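Local coordinates for putative lipoprotein LppA (Mycobacterium tuberculosis, PDB 2V7S) that is of unknown function but is a putative membrane-attached lipoprotein of a family confined to pathogenic mycobacteria, at residues A[59-62]-A[63-67]; A[107-110]-A[111-115]; A[120-123]-A[124-128]. One frame throughout, in Å; residues are numbered along the deposited sequence.

Interaction 1: A[59-62]-A[63-67]; sequences YEAA and RERLT
Ala61 O is held by two donors of one residue, the backbone N and the guanidinium of Arg65, whereas Ala62 O takes Leu66 N, and the side chains of Ala62 and Leu66 face the protein. The two sides of this helical turn therefore differ sharply. On the solvent side, Arg65 NH1 donates to Ala61 O at 3.1 Å and a straight 165°. The side chain gets there by folding back: CG stands beside the backbone N, and a bend at chi2 (134°) carries the chain over the carbonyl, with Arg65 CD 3.2 Å from Ala61 O. The oxygen lies at the edge of the guanidinium, near its plane, while NH1 comes in almost across the C=O bond (C=O...N angle 109°). The same Arg65 NH1 forms a salt bridge to Glu64 OE2 at 2.9 Å, a link between neighbours in sequence that probably restrains the rotation of both side chains.

The bonds from Arg65 to Ala61 and from Leu66 to Ala62 are i to i+4 contacts in the first turns of helix 59-80. Leu66 N lies 2.9 Å from Ala62 O. On this inward face Ala62 CB packs on Pro115 and Phe188, and Leu66 on Ala117. Tyr59 is buried beside them, its OH bonded to Arg99 O and 4.3 Å from Arg63 CD. Arg63 sends its own guanidinium outward from the helix to Ile116 O. One turn on, the hydroxyl and the backbone N of Thr67 approach Arg63 O on the two sides of the carbonyl plane, with Thr67 OG1 at 3.0 Å from Arg63 O; OG1 is also bonded to Asn118 N.

Interaction 2: A[107-110]-A[111-115]; sequences LTAD and IARRP
With CG beside its backbone N (chi1 -68°) and the chain extended from there to NE, Arg113 reaches back to Ala109 O, while Ile111 CG2, anti to the backbone N, faces Leu107 CD1. The arginine grips side-on, with two nitrogens on one oxygen. Arg113 NE donates to Ala109 O at 2.7 Å and 158° in the carbonyl plane, on a lone pair. Arg113 NH2 makes the more bent bond to Ala109 O, at 3.1 Å and 135°, and stands above the carbonyl plane. Since Ala109 O lies nearly in the guanidinium plane, the pair of bonds probably limits the rotation of that group; NH1 goes to Asn100 O.

The backbone beneath is a type I-like beta turn over 108-111, leading into strand 112-114, the middle strand of a small antiparallel sheet. Thr108 O receives both Ile111 N, which closes the turn at 2.9 Å from Thr108 O, and Ala112 N. A water donates to Leu107 O and Ala112 O, bridging the two arms of the turn.

On the apolar side Leu107 CD1 touches Ala112 CB at 3.8 Å and, more loosely, Ile111 CG2 at 4.2 Å, the leucine and isoleucine crossing at about a right angle. From helix 37-53, Leu49 and Met53 pack on Leu107, and Ile50 packs on Ile111. Leu107 also meets Ser38 of the second subunit.

Interaction 3: A[120-123]-A[124-128]; sequences VMFG and ATFSA
Phe122 offers one ring face to Phe126, whose CZ sits over the centre of that ring, 3.8 Å above its plane. Two atom pairs are closest, both 3.9 Å: Phe122 CG to Phe126 CZ and Phe122 CD1 to Phe126 CE1. Centroids 5.2 Å apart and planes inclined at 72° identify a T-shaped stack in which Phe126 supplies the edge and Phe122 the face. The opposite face of the Phe122 ring is met by Val120 CG1, offset toward the rim, so the ring is held between an aliphatic methyl and an aromatic edge.

Both phenylalanines place CG anti to their carbonyl carbon (chi1 -68° for Phe122 and -66° for Phe126); with this chi1 in both, the rings converge, although the backbone between them forms no direct hydrogen bond across the turn. Structurally, this is the exit from an antiparallel strand, 120-122, into the loop that precedes helix 128-143. The two rings lie buried between the six-stranded sheet and helix 59-80: Val77 of the helix touches both, Leu181 and Leu173 of the sheet meet Phe122, and Ala179 meets Phe126.

Gly123, Ala124 and Thr125 on the outer side are exposed. A water donates to Phe122 O at 3.1 Å and, weakly, to Ala124 O, spanning the bend at Gly123. Farther along, Ser127 occupies the N-cap position of helix 128-143, its OG bonded to Asp130 N, while Phe126 O accepts a hydrogen bond from Arg160 NE.

In the fold
The three contacts follow one another along the chain in numerical order. Interactions 1 and 2 have centres about 13 Å apart and touch: Pro115, just after strand 112-114, packs on Tyr59, Ala62 and Arg63, which fastens the start of helix 59-80 to the three-stranded sheet. The disulfide Cys104-Cys187 joins the loops next to its two outer strands. Interaction 3 lies on the opposite side of the chain's centre from interaction 2, their centres about 32 Å apart, and belongs to the six-stranded sheet. Helix 59-80 connects the two regions: its first turns carry interaction 1, and Val77 near its far end packs on the phenylalanines of 120-128. The centres of interactions 1 and 3 are about 24 Å apart.

Interaction 1: A[59-62]-A[63-67]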
ATOM      1  N   TYR A  59     -10.874 -14.239  12.507  1.00 18.82           N
ATOM      2  CA  TYR A  59     -11.349 -13.206  13.390  1.00 18.87           C
ATOM      3  C   TYR A  59     -12.400 -13.765  14.342  1.00 19.33           C
ATOM      4  O   TYR A  59     -12.402 -13.435  15.497  1.00 19.58           O
ATOM      5  CB  TYR A  59     -11.971 -12.131  12.520  1.00 19.63           C
ATOM      6  CG  TYR A  59     -12.941 -11.243  13.229  1.00 19.48           C
ATOM      7  CD1 TYR A  59     -14.319 -11.444  13.116  1.00 20.47           C
ATOM      8  CD2 TYR A  59     -12.479 -10.173  13.958  1.00 20.22           C
ATOM      9  CE1 TYR A  59     -15.234 -10.587  13.752  1.00 23.00           C
ATOM     10  CE2 TYR A  59     -13.354  -9.324  14.596  1.00 21.52           C
ATOM     11  CZ  TYR A  59     -14.717  -9.532  14.502  1.00 22.36           C
ATOM     12  OH  TYR A  59     -15.541  -8.640  15.146  1.00 25.91           O
ATOM     13  N   GLU A  60     -13.295 -14.613  13.833  1.00 19.23           N
ATOM     14  CA  GLU A  60     -14.371 -15.193  14.646  1.00 20.36           C
ATOM     15  C   GLU A  60     -13.803 -16.051  15.763  1.00 19.08           C
ATOM     16  O   GLU A  60     -14.277 -15.977  16.879  1.00 18.56           O
ATOM     17  CB  GLU A  60     -15.313 -16.052  13.777  1.00 20.79           C
ATOM     18  CG  GLU A  60     -16.186 -15.230  12.782  1.00 22.49           C
ATOM     19  CD  GLU A  60     -15.470 -14.865  11.445  1.00 25.32           C
ATOM     20  OE1 GLU A  60     -14.245 -15.077  11.307  1.00 21.77           O
ATOM     21  OE2 GLU A  60     -16.144 -14.357  10.515  1.00 23.30           O
ATOM     22  N   ALA A  61     -12.778 -16.853  15.470  1.00 17.28           N
ATOM     23  CA  ALA A  61     -12.155 -17.666  16.529  1.00 17.23           C
ATOM     24  C   ALA A  61     -11.435 -16.765  17.527  1.00 17.66           C
ATOM     25  O   ALA A  61     -11.496 -16.975  18.734  1.00 18.25           O
ATOM     26  CB  ALA A  61     -11.159 -18.708  15.945  1.00 16.72           C
ATOM     27  N   ALA A  62     -10.716 -15.783  17.020  1.00 16.61           N
ATOM     28  CA  ALA A  62      -9.964 -14.873  17.889  1.00 18.42           C
ATOM     29  C   ALA A  62     -10.854 -14.111  18.859  1.00 18.38           C
ATOM     30  O   ALA A  62     -10.427 -13.829  19.964  1.00 19.39           O
ATOM     31  CB  ALA A  62      -9.210 -13.877  17.042  1.00 18.39           C
ATOM     32  N   ARG A  63     -12.037 -13.714  18.405  1.00 19.28           N
ATOM     33  CA  ARG A  63     -12.968 -12.920  19.207  1.00 22.26           C
ATOM     34  C   ARG A  63     -13.497 -13.784  20.340  1.00 22.00           C
ATOM     35  O   ARG A  63     -13.609 -13.322  21.477  1.00 22.45           O
ATOM     36  CB  ARG A  63     -14.150 -12.383  18.345  1.00 21.95           C
ATOM     37  CG  ARG A  63     -15.192 -11.616  19.217  1.00 27.10           C
ATOM     38  CD  ARG A  63     -16.434 -11.194  18.433  1.00 27.06           C
ATOM     39  NE  ARG A  63     -17.657 -11.432  19.202  1.00 36.87           N
ATOM     40  CZ  ARG A  63     -18.036 -10.806  20.319  1.00 40.27           C
ATOM     41  NH1 ARG A  63     -17.300  -9.822  20.899  1.00 37.22           N
ATOM     42  NH2 ARG A  63     -19.189 -11.192  20.872  1.00 39.48           N
ATOM     43  N   GLU A  64     -13.827 -15.034  20.017  1.00 20.89           N
ATOM     44  CA  GLU A  64     -14.235 -16.026  21.012  1.00 23.09           C
ATOM     45  C   GLU A  64     -13.184 -16.219  22.122  1.00 20.85           C
ATOM     46  O   GLU A  64     -13.506 -16.209  23.336  1.00 21.40           O
ATOM     47  CB  GLU A  64     -14.564 -17.369  20.302  1.00 22.28           C
ATOM     48  CG  GLU A  64     -14.925 -18.483  21.278  1.00 28.09           C
ATOM     49  CD  GLU A  64     -15.078 -19.842  20.592  1.00 28.78           C
ATOM     50  OE1 GLU A  64     -16.033 -19.991  19.820  1.00 36.99           O
ATOM     51  OE2 GLU A  64     -14.259 -20.756  20.853  1.00 38.28           O
ATOM     52  N   ARG A  65     -11.941 -16.381  21.704  1.00 18.80           N
ATOM     53  CA  ARG A  65     -10.827 -16.631  22.607  1.00 19.54           C
ATOM     54  C   ARG A  65     -10.485 -15.407  23.447  1.00 18.50           C
ATOM     55  O   ARG A  65     -10.109 -15.517  24.611  1.00 17.27           O
ATOM     56  CB  ARG A  65      -9.593 -17.124  21.799  1.00 19.25           C
ATOM     57  CG  ARG A  65      -9.732 -18.665  21.465  1.00 21.43           C
ATOM     58  CD  ARG A  65      -9.420 -19.074  20.050  1.00 25.58           C
ATOM     59  NE  ARG A  65      -9.873 -20.461  19.859  1.00 25.66           N
ATOM     60  CZ  ARG A  65     -11.098 -20.842  19.516  1.00 29.30           C
ATOM     61  NH1 ARG A  65     -12.038 -19.947  19.205  1.00 28.65           N
ATOM     62  NH2 ARG A  65     -11.369 -22.134  19.431  1.00 28.90           N
ATOM     63  N   LEU A  66     -10.622 -14.239  22.841  1.00 19.39           N
ATOM     64  CA  LEU A  66     -10.364 -13.020  23.574  1.00 20.91           C
ATOM     65  C   LEU A  66     -11.448 -12.777  24.586  1.00 20.42           C
ATOM     66  O   LEU A  66     -11.157 -12.303  25.675  1.00 20.45           O
ATOM     67  CB  LEU A  66     -10.355 -11.835  22.643  1.00 22.10           C
ATOM     68  CG  LEU A  66      -9.188 -10.931  22.974  1.00 26.74           C
ATOM     69  CD1 LEU A  66      -7.835 -11.719  22.790  1.00 32.21           C
ATOM     70  CD2 LEU A  66      -9.322  -9.671  22.080  1.00 32.20           C
ATOM     71  N   THR A  67     -12.693 -13.102  24.242  1.00 20.28           N
ATOM     72  CA  THR A  67     -13.786 -12.983  25.243  1.00 21.58           C
ATOM     73  C   THR A  67     -13.559 -13.945  26.411  1.00 20.98           C
ATOM     74  O   THR A  67     -13.778 -13.568  27.581  1.00 21.88           O
ATOM     75  CB  THR A  67     -15.167 -13.178  24.599  1.00 21.90           C
ATOM     76  OG1 THR A  67     -15.344 -12.132  23.647  1.00 22.54           O
ATOM     77  CG2 THR A  67     -16.306 -13.133  25.641  1.00 23.98           C
TER

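Interaction 2: A[107-110]-A[111-115]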
ATOM      1  N   LEU A 107      -6.106  -3.287   6.009  1.00 26.54           N
ATOM      2  CA  LEU A 107      -7.055  -4.115   5.285  1.00 25.40           C
ATOM      3  C   LEU A 107      -8.441  -3.607   5.587  1.00 24.66           C
ATOM      4  O   LEU A 107      -8.702  -3.183   6.718  1.00 23.96           O
ATOM      5  CB  LEU A 107      -6.930  -5.571   5.726  1.00 25.62           C
ATOM      6  CG  LEU A 107      -5.708  -6.326   5.186  1.00 26.94           C
ATOM      7  CD1 LEU A 107      -5.606  -7.723   5.779  1.00 27.41           C
ATOM      8  CD2 LEU A 107      -5.718  -6.392   3.668  1.00 27.99           C
ATOM      9  N   THR A 108      -9.322  -3.646   4.590  1.00 23.67           N
ATOM     10  CA  THR A 108     -10.711  -3.270   4.800  1.00 24.27           C
ATOM     11  C   THR A 108     -11.535  -4.292   5.608  1.00 24.17           C
ATOM     12  O   THR A 108     -11.172  -5.487   5.740  1.00 23.51           O
ATOM     13  CB  THR A 108     -11.423  -2.917   3.479  1.00 24.53           C
ATOM     14  OG1 THR A 108     -11.481  -4.067   2.621  1.00 25.42           O
ATOM     15  CG2 THR A 108     -10.707  -1.774   2.780  1.00 25.42           C
ATOM     16  N   ALA A 109     -12.648  -3.804   6.146  1.00 23.83           N
ATOM     17  CA  ALA A 109     -13.473  -4.557   7.093  1.00 24.45           C
ATOM     18  C   ALA A 109     -14.190  -5.754   6.471  1.00 24.39           C
ATOM     19  O   ALA A 109     -14.732  -6.583   7.190  1.00 24.94           O
ATOM     20  CB  ALA A 109     -14.485  -3.641   7.737  1.00 25.21           C
ATOM     21  N   ASP A 110     -14.208  -5.841   5.150  1.00 24.04           N
ATOM     22  CA  ASP A 110     -14.758  -7.027   4.466  1.00 24.44           C
ATOM     23  C   ASP A 110     -13.720  -8.156   4.324  1.00 23.28           C
ATOM     24  O   ASP A 110     -14.023  -9.272   3.850  1.00 23.47           O
ATOM     25  CB  ASP A 110     -15.268  -6.635   3.082  1.00 25.24           C
ATOM     26  CG  ASP A 110     -14.161  -6.111   2.196  1.00 28.89           C
ATOM     27  OD1 ASP A 110     -13.419  -5.187   2.641  1.00 30.08           O
ATOM     28  OD2 ASP A 110     -14.021  -6.622   1.049  1.00 34.37           O
ATOM     29  N   ILE A 111     -12.495  -7.846   4.699  1.00 21.40           N
ATOM     30  CA  ILE A 111     -11.388  -8.793   4.596  1.00 20.89           C
ATOM     31  C   ILE A 111     -10.865  -9.253   5.956  1.00 19.81           C
ATOM     32  O   ILE A 111     -10.663 -10.439   6.167  1.00 19.09           O
ATOM     33  CB  ILE A 111     -10.222  -8.168   3.787  1.00 19.88           C
ATOM     34  CG1 ILE A 111     -10.691  -7.877   2.356  1.00 22.69           C
ATOM     35  CG2 ILE A 111      -8.993  -9.088   3.785  1.00 20.88           C
ATOM     36  CD1 ILE A 111      -9.877  -6.818   1.635  1.00 24.11           C
ATOM     37  N   ALA A 112     -10.558  -8.294   6.830  1.00 18.13           N
ATOM     38  CA  ALA A 112      -9.976  -8.593   8.128  1.00 19.20           C
ATOM     39  C   ALA A 112     -10.466  -7.555   9.148  1.00 18.91           C
ATOM     40  O   ALA A 112     -10.810  -6.446   8.762  1.00 19.15           O
ATOM     41  CB  ALA A 112      -8.489  -8.552   8.061  1.00 17.73           C
ATOM     42  N   ARG A 113     -10.555  -7.954  10.414  1.00 20.12           N
ATOM     43  CA  ARG A 113     -10.946  -7.047  11.518  1.00 21.26           C
ATOM     44  C   ARG A 113     -10.136  -7.418  12.736  1.00 20.92           C
ATOM     45  O   ARG A 113      -9.599  -8.534  12.823  1.00 20.12           O
ATOM     46  CB  ARG A 113     -12.441  -7.168  11.847  1.00 20.89           C
ATOM     47  CG  ARG A 113     -13.353  -6.652  10.739  1.00 22.72           C
ATOM     48  CD  ARG A 113     -14.821  -6.972  11.005  1.00 23.88           C
ATOM     49  NE  ARG A 113     -15.596  -6.819   9.783  1.00 23.54           N
ATOM     50  CZ  ARG A 113     -16.907  -6.594   9.728  1.00 27.08           C
ATOM     51  NH1 ARG A 113     -17.621  -6.479  10.852  1.00 29.59           N
ATOM     52  NH2 ARG A 113     -17.503  -6.453   8.545  1.00 27.24           N
ATOM     53  N   ARG A 114     -10.080  -6.482  13.686  1.00 20.97           N
ATOM     54  CA  ARG A 114      -9.449  -6.710  14.971  1.00 20.87           C
ATOM     55  C   ARG A 114     -10.589  -7.059  15.943  1.00 20.90           C
ATOM     56  O   ARG A 114     -11.560  -6.265  16.076  1.00 18.73           O
ATOM     57  CB  ARG A 114      -8.727  -5.419  15.417  1.00 20.71           C
ATOM     58  CG  ARG A 114      -7.534  -5.006  14.511  1.00 19.19           C
ATOM     59  CD  ARG A 114      -6.911  -3.687  15.052  1.00 23.25           C
ATOM     60  NE  ARG A 114      -6.214  -3.865  16.346  1.00 28.68           N
ATOM     61  CZ  ARG A 114      -6.059  -2.902  17.273  1.00 34.70           C
ATOM     62  NH1 ARG A 114      -6.558  -1.679  17.079  1.00 33.58           N
ATOM     63  NH2 ARG A 114      -5.422  -3.155  18.421  1.00 32.81           N
ATOM     64  N   PRO A 115     -10.519  -8.255  16.584  1.00 21.16           N
ATOM     65  CA  PRO A 115     -11.602  -8.614  17.508  1.00 21.46           C
ATOM     66  C   PRO A 115     -11.620  -7.712  18.732  1.00 22.48           C
ATOM     67  O   PRO A 115     -10.576  -7.225  19.149  1.00 22.30           O
ATOM     68  CB  PRO A 115     -11.278 -10.041  17.918  1.00 21.88           C
ATOM     69  CG  PRO A 115      -9.841 -10.278  17.552  1.00 24.25           C
ATOM     70  CD  PRO A 115      -9.496  -9.312  16.460  1.00 19.02           C
TER
HETATM   71  O   HOH W   1     -10.621  -3.761   8.751  1.00 19.30           O

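Interaction 3: A[120-123]-A[124-128]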
ATOM      1  N   VAL A 120     -16.511  -6.012  29.657  1.00 20.17           N
ATOM      2  CA  VAL A 120     -16.689  -6.476  31.017  1.00 19.63           C
ATOM      3  C   VAL A 120     -16.991  -5.234  31.857  1.00 20.84           C
ATOM      4  O   VAL A 120     -16.277  -4.233  31.730  1.00 18.65           O
ATOM      5  CB  VAL A 120     -15.427  -7.176  31.541  1.00 20.28           C
ATOM      6  CG1 VAL A 120     -15.460  -7.257  33.079  1.00 18.55           C
ATOM      7  CG2 VAL A 120     -15.285  -8.621  30.939  1.00 19.82           C
HETATM    8  N   MSE A 121     -18.056  -5.290  32.673  1.00 18.94           N
HETATM    9  CA  MSE A 121     -18.391  -4.210  33.610  1.00 21.17           C
HETATM   10  C   MSE A 121     -18.210  -4.698  35.053  1.00 20.92           C
HETATM   11  O   MSE A 121     -18.830  -5.700  35.430  1.00 19.60           O
HETATM   12  CB  MSE A 121     -19.865  -3.870  33.449  1.00 21.09           C
HETATM   13  CG  MSE A 121     -20.353  -2.842  34.462  1.00 30.22           C
HETATM   14 SE   MSE A 121     -19.769  -1.084  33.889  1.00 51.28          SE
HETATM   15  CE  MSE A 121     -20.949  -0.957  32.282  1.00 41.31           C
ATOM     16  N   PHE A 122     -17.433  -3.989  35.880  1.00 20.08           N
ATOM     17  CA  PHE A 122     -17.254  -4.441  37.279  1.00 18.89           C
ATOM     18  C   PHE A 122     -18.365  -3.817  38.140  1.00 18.55           C
ATOM     19  O   PHE A 122     -18.904  -2.785  37.785  1.00 18.80           O
ATOM     20  CB  PHE A 122     -15.855  -4.110  37.830  1.00 18.04           C
ATOM     21  CG  PHE A 122     -14.745  -4.905  37.159  1.00 19.76           C
ATOM     22  CD1 PHE A 122     -14.035  -4.354  36.097  1.00 19.65           C
ATOM     23  CD2 PHE A 122     -14.433  -6.189  37.594  1.00 19.11           C
ATOM     24  CE1 PHE A 122     -13.016  -5.094  35.454  1.00 19.10           C
ATOM     25  CE2 PHE A 122     -13.421  -6.965  36.938  1.00 19.90           C
ATOM     26  CZ  PHE A 122     -12.707  -6.363  35.878  1.00 18.90           C
ATOM     27  N   GLY A 123     -18.738  -4.494  39.217  1.00 18.83           N
ATOM     28  CA  GLY A 123     -19.845  -4.058  40.069  1.00 17.56           C
ATOM     29  C   GLY A 123     -19.454  -2.840  40.883  1.00 18.34           C
ATOM     30  O   GLY A 123     -20.207  -1.835  40.955  1.00 19.44           O
ATOM     31  N   ALA A 124     -18.288  -2.925  41.506  1.00 17.57           N
ATOM     32  CA  ALA A 124     -17.789  -1.858  42.383  1.00 17.88           C
ATOM     33  C   ALA A 124     -16.621  -1.128  41.733  1.00 17.93           C
ATOM     34  O   ALA A 124     -15.918  -1.703  40.859  1.00 18.46           O
ATOM     35  CB  ALA A 124     -17.350  -2.439  43.725  1.00 18.74           C
ATOM     36  N   THR A 125     -16.390   0.118  42.146  1.00 17.73           N
ATOM     37  CA  THR A 125     -15.164   0.787  41.704  1.00 18.88           C
ATOM     38  C   THR A 125     -13.994   0.264  42.566  1.00 18.75           C
ATOM     39  O   THR A 125     -14.213  -0.257  43.668  1.00 18.20           O
ATOM     40  CB  THR A 125     -15.276   2.316  41.774  1.00 18.97           C
ATOM     41  OG1 THR A 125     -15.602   2.725  43.095  1.00 18.85           O
ATOM     42  CG2 THR A 125     -16.377   2.812  40.819  1.00 19.69           C
ATOM     43  N   PHE A 126     -12.780   0.444  42.068  1.00 17.14           N
ATOM     44  CA  PHE A 126     -11.568  -0.011  42.738  1.00 17.62           C
ATOM     45  C   PHE A 126     -10.969   1.150  43.517  1.00 17.98           C
ATOM     46  O   PHE A 126     -10.963   2.283  43.029  1.00 16.95           O
ATOM     47  CB  PHE A 126     -10.548  -0.437  41.672  1.00 17.66           C
ATOM     48  CG  PHE A 126     -10.959  -1.638  40.876  1.00 19.86           C
ATOM     49  CD1 PHE A 126     -11.598  -1.497  39.653  1.00 18.85           C
ATOM     50  CD2 PHE A 126     -10.654  -2.933  41.321  1.00 21.78           C
ATOM     51  CE1 PHE A 126     -11.964  -2.627  38.890  1.00 19.26           C
ATOM     52  CE2 PHE A 126     -11.040  -4.072  40.569  1.00 20.50           C
ATOM     53  CZ  PHE A 126     -11.694  -3.905  39.338  1.00 19.78           C
ATOM     54  N   SER A 127     -10.480   0.874  44.727  1.00 18.88           N
ATOM     55  CA  SER A 127      -9.578   1.800  45.417  1.00 19.43           C
ATOM     56  C   SER A 127      -8.241   1.794  44.659  1.00 19.50           C
ATOM     57  O   SER A 127      -8.045   0.990  43.746  1.00 18.58           O
ATOM     58  CB  SER A 127      -9.343   1.332  46.853  1.00 19.58           C
ATOM     59  OG  SER A 127      -8.569   0.132  46.811  1.00 20.49           O
ATOM     60  N   ALA A 128      -7.321   2.685  45.043  1.00 19.79           N
ATOM     61  CA  ALA A 128      -5.970   2.709  44.449  1.00 20.77           C
ATOM     62  C   ALA A 128      -5.236   1.384  44.631  1.00 21.16           C
ATOM     63  O   ALA A 128      -4.650   0.845  43.678  1.00 20.60           O
ATOM     64  CB  ALA A 128      -5.146   3.880  45.029  1.00 20.80           C
TER
HETATM   65  O   HOH W   2     -17.338  -0.216  38.525  1.00 16.51           O